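Long-range contact in ADP-dependent L-serine kinase SerK (Thermococcus kodakarensis KOD1, PDB 5X0J), which phosphorylates free L-serine with ADP as the phosphate donor, yielding O-phospho-L-serine and AMP in the first step of cysteine biosynthesis from serine: residues 25-37 against 212-225. The protein carries 1 engineered substitution. Sequence-based numbering, arbitrary orientation.
Engineered in segment 25-37: Q30 (natural residue Glu). With SEP (phosphoserine), chain C; AMP (adenosine monophosphate), chain B.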
loop_
_atom_site.group_PDB
_atom_site.type_symbol
_atom_site.label_atom_id
_atom_site.label_comp_id
_atom_site.label_asym_id
_atom_site.label_seq_id
_atom_site.Cartn_x
_atom_site.Cartn_y
_atom_site.Cartn_z
ATOM N N LYS A 25 -5.198 11.541 -16.114
ATOM C CA LYS A 25 -5.000 12.713 -15.257
ATOM C C LYS A 25 -4.561 12.333 -13.839
ATOM O O LYS A 25 -4.473 13.199 -12.968
ATOM C CB LYS A 25 -6.280 13.557 -15.193
ATOM C CG LYS A 25 -6.792 14.042 -16.546
ATOM C CD LYS A 25 -5.796 14.947 -17.251
ATOM C CE LYS A 25 -6.323 15.431 -18.590
ATOM N NZ LYS A 25 -7.552 16.267 -18.473
ATOM N N MET A 26 -4.290 11.047 -13.607
ATOM C CA MET A 26 -3.960 10.549 -12.269
ATOM C C MET A 26 -2.484 10.194 -12.177
ATOM O O MET A 26 -1.951 9.510 -13.053
ATOM C CB MET A 26 -4.799 9.323 -11.953
ATOM C CG MET A 26 -6.292 9.558 -12.074
ATOM S SD MET A 26 -7.180 8.068 -11.605
ATOM C CE MET A 26 -8.871 8.606 -11.860
ATOM N N LYS A 27 -1.861 10.596 -11.078
ATOM C CA LYS A 27 -0.427 10.469 -10.900
ATOM C C LYS A 27 -0.129 9.529 -9.729
ATOM O O LYS A 27 -0.467 9.853 -8.591
ATOM C CB LYS A 27 0.151 11.855 -10.643
ATOM C CG LYS A 27 1.656 11.928 -10.734
ATOM C CD LYS A 27 2.107 13.376 -10.768
ATOM C CE LYS A 27 3.596 13.494 -11.027
ATOM N NZ LYS A 27 3.993 14.919 -11.196
ATOM N N PRO A 28 0.505 8.366 -9.998
ATOM C CA PRO A 28 0.839 7.455 -8.892
ATOM C C PRO A 28 1.957 8.026 -8.019
ATOM O O PRO A 28 2.787 8.800 -8.490
ATOM C CB PRO A 28 1.311 6.201 -9.615
ATOM C CG PRO A 28 1.936 6.731 -10.849
ATOM C CD PRO A 28 1.091 7.889 -11.269
ATOM N N HIS A 29 1.921 7.715 -6.730
ATOM C CA HIS A 29 3.033 7.968 -5.830
ATOM C C HIS A 29 3.725 6.747 -5.242
ATOM O O HIS A 29 4.654 6.900 -4.451
ATOM C CB HIS A 29 2.602 8.935 -4.718
ATOM C CG HIS A 29 1.689 8.346 -3.678
ATOM N ND1 HIS A 29 0.314 8.440 -3.750
ATOM C CD2 HIS A 29 1.955 7.700 -2.517
ATOM C CE1 HIS A 29 -0.223 7.881 -2.678
ATOM N NE2 HIS A 29 0.750 7.415 -1.921
ATOM N N GLN A 30 3.320 5.549 -5.638
ATOM C CA GLN A 30 3.974 4.335 -5.130
ATOM C C GLN A 30 3.803 3.154 -6.079
ATOM O O GLN A 30 2.986 3.187 -7.004
ATOM C CB GLN A 30 3.575 4.020 -3.666
ATOM C CG GLN A 30 2.098 3.949 -3.353
ATOM C CD GLN A 30 1.772 4.017 -1.868
ATOM O OE1 GLN A 30 2.494 4.635 -1.069
ATOM N NE2 GLN A 30 0.646 3.417 -1.498
ATOM N N GLN A 31 4.635 2.141 -5.867
ATOM C CA GLN A 31 4.656 0.912 -6.658
ATOM C C GLN A 31 3.504 -0.047 -6.313
ATOM O O GLN A 31 2.743 0.175 -5.363
ATOM C CB GLN A 31 5.987 0.196 -6.439
ATOM C CG GLN A 31 7.199 0.956 -6.968
ATOM C CD GLN A 31 8.512 0.350 -6.545
ATOM O OE1 GLN A 31 8.669 -0.115 -5.419
ATOM N NE2 GLN A 31 9.476 0.352 -7.446
ATOM N N LEU A 32 3.385 -1.103 -7.116
ATOM C CA LEU A 32 2.310 -2.096 -7.029
ATOM C C LEU A 32 2.778 -3.414 -6.427
ATOM O O LEU A 32 3.955 -3.725 -6.469
ATOM C CB LEU A 32 1.739 -2.375 -8.425
ATOM C CG LEU A 32 1.316 -1.161 -9.253
ATOM C CD1 LEU A 32 0.671 -1.607 -10.554
ATOM C CD2 LEU A 32 0.358 -0.277 -8.458
ATOM N N VAL A 33 1.836 -4.141 -5.830
ATOM C CA VAL A 33 1.946 -5.531 -5.395
ATOM C C VAL A 33 1.174 -6.362 -6.418
ATOM O O VAL A 33 -0.024 -6.108 -6.669
ATOM C CB VAL A 33 1.304 -5.711 -3.997
ATOM C CG1 VAL A 33 1.451 -7.154 -3.511
ATOM C CG2 VAL A 33 1.912 -4.711 -3.008
ATOM N N GLN A 34 1.842 -7.353 -7.012
ATOM C CA GLN A 34 1.241 -8.120 -8.101
ATOM C C GLN A 34 -0.070 -8.790 -7.718
ATOM O O GLN A 34 -1.036 -8.726 -8.475
ATOM C CB GLN A 34 2.207 -9.164 -8.659
ATOM C CG GLN A 34 1.582 -10.002 -9.769
ATOM C CD GLN A 34 2.604 -10.718 -10.613
ATOM O OE1 GLN A 34 3.640 -10.159 -10.937
ATOM N NE2 GLN A 34 2.296 -11.952 -11.002
ATOM N N LYS A 35 -0.116 -9.432 -6.555
ATOM C CA LYS A 35 -1.353 -10.112 -6.134
ATOM C C LYS A 35 -2.523 -9.161 -5.903
ATOM O O LYS A 35 -3.677 -9.551 -6.062
ATOM C CB LYS A 35 -1.130 -10.922 -4.865
ATOM C CG LYS A 35 -0.210 -12.112 -5.035
ATOM C CD LYS A 35 -0.822 -13.277 -5.768
ATOM C CE LYS A 35 -0.059 -14.550 -5.426
ATOM N NZ LYS A 35 -0.452 -15.675 -6.305
ATOM N N GLU A 36 -2.236 -7.925 -5.505
ATOM C CA GLU A 36 -3.273 -6.895 -5.327
ATOM C C GLU A 36 -3.835 -6.474 -6.692
ATOM O O GLU A 36 -5.050 -6.359 -6.868
ATOM C CB GLU A 36 -2.680 -5.702 -4.575
ATOM C CG GLU A 36 -3.633 -4.569 -4.192
ATOM C CD GLU A 36 -4.452 -4.814 -2.944
ATOM O OE1 GLU A 36 -4.549 -3.873 -2.120
ATOM O OE2 GLU A 36 -4.959 -5.935 -2.784
ATOM N N LEU A 37 -2.947 -6.254 -7.657
ATOM C CA LEU A 37 -3.344 -5.920 -9.024
ATOM C C LEU A 37 -4.195 -7.032 -9.644
ATOM O O LEU A 37 -5.274 -6.778 -10.187
ATOM C CB LEU A 37 -2.094 -5.673 -9.882
ATOM C CG LEU A 37 -2.344 -5.254 -11.328
ATOM C CD1 LEU A 37 -3.214 -4.007 -11.393
ATOM C CD2 LEU A 37 -1.014 -5.051 -12.040
ATOM N N VAL A 212 6.057 13.184 -5.228
ATOM C CA VAL A 212 5.253 13.186 -6.453
ATOM C C VAL A 212 5.693 14.290 -7.417
ATOM O O VAL A 212 5.768 14.050 -8.622
ATOM C CB VAL A 212 3.754 13.345 -6.122
ATOM C CG1 VAL A 212 2.920 13.605 -7.371
ATOM C CG2 VAL A 212 3.257 12.108 -5.399
ATOM N N LYS A 213 5.988 15.475 -6.882
ATOM C CA LYS A 213 6.456 16.607 -7.697
ATOM C C LYS A 213 7.828 16.346 -8.333
ATOM O O LYS A 213 8.104 16.851 -9.423
ATOM C CB LYS A 213 6.514 17.896 -6.863
ATOM C CG LYS A 213 5.172 18.427 -6.368
ATOM C CD LYS A 213 4.223 18.872 -7.465
ATOM C CE LYS A 213 4.693 20.135 -8.165
ATOM N NZ LYS A 213 3.900 20.345 -9.399
ATOM N N ARG A 214 8.685 15.572 -7.664
ATOM C CA ARG A 214 9.976 15.151 -8.234
ATOM C C ARG A 214 9.873 13.987 -9.240
ATOM O O ARG A 214 10.886 13.586 -9.820
ATOM C CB ARG A 214 10.963 14.778 -7.119
ATOM C CG ARG A 214 11.303 15.921 -6.175
ATOM N N GLY A 215 8.670 13.447 -9.444
ATOM C CA GLY A 215 8.444 12.326 -10.353
ATOM C C GLY A 215 8.921 10.981 -9.823
ATOM O O GLY A 215 9.157 10.058 -10.604
ATOM N N GLU A 216 9.071 10.872 -8.501
ATOM C CA GLU A 216 9.512 9.640 -7.852
ATOM C C GLU A 216 8.300 8.885 -7.309
ATOM O O GLU A 216 7.194 9.430 -7.223
ATOM C CB GLU A 216 10.474 9.969 -6.710
ATOM N N VAL A 217 8.520 7.622 -6.959
ATOM C CA VAL A 217 7.500 6.792 -6.304
ATOM C C VAL A 217 8.105 6.076 -5.097
ATOM O O VAL A 217 9.313 5.796 -5.050
ATOM C CB VAL A 217 6.861 5.747 -7.254
ATOM C CG1 VAL A 217 6.059 6.440 -8.348
ATOM C CG2 VAL A 217 7.906 4.823 -7.863
ATOM N N TYR A 218 7.258 5.816 -4.111
ATOM C CA TYR A 218 7.622 5.010 -2.946
ATOM C C TYR A 218 7.478 3.515 -3.259
ATOM O O TYR A 218 6.903 3.122 -4.278
ATOM C CB TYR A 218 6.670 5.293 -1.788
ATOM C CG TYR A 218 6.765 6.620 -1.094
ATOM C CD1 TYR A 218 7.830 6.917 -0.258
ATOM C CD2 TYR A 218 5.741 7.546 -1.196
ATOM C CE1 TYR A 218 7.892 8.124 0.430
ATOM C CE2 TYR A 218 5.787 8.747 -0.514
ATOM C CZ TYR A 218 6.863 9.035 0.299
ATOM O OH TYR A 218 6.886 10.231 0.975
ATOM N N SER A 219 7.965 2.676 -2.350
ATOM C CA SER A 219 7.670 1.251 -2.407
ATOM C C SER A 219 6.157 1.036 -2.157
ATOM O O SER A 219 5.471 1.943 -1.666
ATOM C CB SER A 219 8.537 0.487 -1.391
ATOM O OG SER A 219 8.092 0.697 -0.065
ATOM N N PRO A 220 5.635 -0.154 -2.504
ATOM C CA PRO A 220 4.186 -0.356 -2.389
ATOM C C PRO A 220 3.645 -0.117 -0.986
ATOM O O PRO A 220 4.310 -0.421 0.021
ATOM C CB PRO A 220 3.992 -1.811 -2.824
ATOM C CG PRO A 220 5.182 -2.128 -3.647
ATOM C CD PRO A 220 6.301 -1.361 -3.015
ATOM N N LYS A 221 2.434 0.435 -0.932
ATOM C CA LYS A 221 1.657 0.565 0.304
ATOM C C LYS A 221 2.337 1.437 1.365
ATOM O O LYS A 221 2.083 1.306 2.556
ATOM C CB LYS A 221 1.317 -0.826 0.861
ATOM C CG LYS A 221 0.586 -1.744 -0.111
ATOM C CD LYS A 221 -0.786 -1.205 -0.472
ATOM C CE LYS A 221 -1.573 -2.243 -1.233
ATOM N NZ LYS A 221 -2.951 -1.762 -1.556
ATOM N N THR A 222 3.208 2.339 0.929
ATOM C CA THR A 222 3.881 3.242 1.850
ATOM C C THR A 222 2.890 4.145 2.581
ATOM O O THR A 222 2.986 4.303 3.799
ATOM C CB THR A 222 4.966 4.048 1.112
ATOM O OG1 THR A 222 6.014 3.153 0.730
ATOM C CG2 THR A 222 5.524 5.178 1.971
ATOM N N THR A 223 1.935 4.716 1.857
ATOM C CA THR A 223 0.934 5.577 2.470
ATOM C C THR A 223 -0.337 4.805 2.826
ATOM O O THR A 223 -0.812 3.978 2.055
ATOM C CB THR A 223 0.525 6.717 1.535
ATOM O OG1 THR A 223 -0.005 6.169 0.327
ATOM C CG2 THR A 223 1.704 7.605 1.199
ATOM N N ARG A 224 -0.853 5.075 4.019
ATOM C CA ARG A 224 -2.165 4.611 4.423
ATOM C C ARG A 224 -2.937 5.852 4.838
ATOM O O ARG A 224 -2.808 6.321 5.957
ATOM C CB ARG A 224 -2.086 3.593 5.571
ATOM C CG ARG A 224 -3.446 3.097 6.036
ATOM C CD ARG A 224 -3.347 1.926 7.005
ATOM N NE ARG A 224 -2.809 2.276 8.316
ATOM C CZ ARG A 224 -3.489 2.847 9.310
ATOM N NH1 ARG A 224 -4.758 3.181 9.179
ATOM N NH2 ARG A 224 -2.878 3.103 10.467
ATOM N N HIS A 225 -3.723 6.402 3.917
ATOM C CA HIS A 225 -4.488 7.613 4.180
ATOM C C HIS A 225 -5.784 7.299 4.891
ATOM O O HIS A 225 -6.471 6.345 4.546
ATOM C CB HIS A 225 -4.786 8.354 2.882
ATOM C CG HIS A 225 -3.569 8.890 2.194
ATOM N ND1 HIS A 225 -2.860 8.167 1.257
ATOM C CD2 HIS A 225 -2.942 10.083 2.302
ATOM C CE1 HIS A 225 -1.855 8.901 0.813
ATOM N NE2 HIS A 225 -1.874 10.062 1.439
HETATM N N SEP C . -2.222 4.825 -0.869
HETATM C CA SEP C . -3.092 3.732 -0.338
HETATM C CB SEP C . -2.275 2.443 -0.246
HETATM O OG SEP C . -1.768 2.121 -1.540
HETATM C C SEP C . -3.699 4.137 0.980
HETATM O O SEP C . -4.172 3.269 1.740
HETATM O OXT SEP C . -3.738 5.334 1.323
HETATM P P SEP C . -2.757 1.618 -2.724
HETATM O O1P SEP C . -3.916 0.933 -2.016
HETATM O O2P SEP C . -1.869 0.689 -3.489
HETATM O O3P SEP C . -3.130 2.866 -3.482
HETATM P P AMP B . -5.906 -0.010 -4.703
HETATM O O1P AMP B . -6.743 0.176 -5.958
HETATM O O2P AMP B . -4.427 0.217 -4.945
HETATM O O3P AMP B . -6.475 0.752 -3.536
HETATM O "O5'" AMP B . -5.996 -1.570 -4.323
HETATM C "C5'" AMP B . -7.026 -2.425 -4.810
HETATM C "C4'" AMP B . -8.376 -1.968 -4.287
HETATM O "O4'" AMP B . -9.394 -2.478 -5.125
HETATM C "C3'" AMP B . -8.788 -2.473 -2.886
HETATM O "O3'" AMP B . -9.197 -1.357 -2.099
HETATM C "C2'" AMP B . -9.981 -3.409 -3.074
HETATM O "O2'" AMP B . -10.920 -3.366 -2.003
HETATM C "C1'" AMP B . -10.510 -2.814 -4.348
HETATM N N9 AMP B . -11.423 -3.643 -5.159
HETATM C C8 AMP B . -11.494 -4.984 -5.249
HETATM N N7 AMP B . -12.450 -5.362 -6.131
HETATM C C5 AMP B . -12.989 -4.237 -6.616
HETATM C C6 AMP B . -14.054 -3.908 -7.578
HETATM N N6 AMP B . -14.725 -4.899 -8.205
HETATM N N1 AMP B . -14.310 -2.597 -7.796
HETATM C C2 AMP B . -13.642 -1.596 -7.177
HETATM N N3 AMP B . -12.669 -1.829 -6.282
HETATM C C4 AMP B . -12.315 -3.101 -5.977
HETATM O O HOH W 1 0.817 0.599 -3.215
#
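E36 and K221 meet because each chain bends at its second torsion: E36 leaves its helix with CG anti to the backbone N (chi1 -175°) and then turns, while K221, bent likewise, stretches out straight beyond. The K221 chain runs nearly perpendicular to that of E36 and ends in a salt bridge, K221 NZ lying 2.7 Å from E36 OE1 on the anti side of the carboxylate. K221 NZ also bonds phosphoserine O1P at 2.9 Å and forms a second salt bridge, to E4, while E36 OE2 takes the backbone N of V3. With an alanine in place of E36, K221 NZ would lose one of its two carboxylate partners and is likely to be freer to swing off the phosphate, and V3 N would probably be left without this acceptor.

Further along, T223 reaches back to meet the H29 ring at its edge. T223 OG1 sits in the plane of the imidazole, 2.7 Å from H29 NE2, and accepts from the phosphoserine amino group at 2.9 Å from SEP N. Q30, engineered from the natural glutamate at the inferred active site, receives T223 N on an in-plane lone pair of OE1 at 3.0 Å; its NE2 makes a weak bond to the ligand OG. H225 closes the carboxylate end, its N and ND1 both donating to SEP OXT, and a bond from NE2 to Y92 OH helps fix the ring's rotation.

Behind these groups the backbones of Q30 and Y218 form a single bridge, Y218 N to H29 O and Q31 N to Y218 O. P220, in the type II turn S219 to T222, packs its CB 3.6 Å from V33 CG2. A water links Q31 O, K221 N and phosphoserine O2P.

The contact thus builds one wall of the phosphoserine pocket: E36 and E4 hold the K221 ammonium against the phosphate, while T223 and H225 fix the ligand's amino and carboxylate ends.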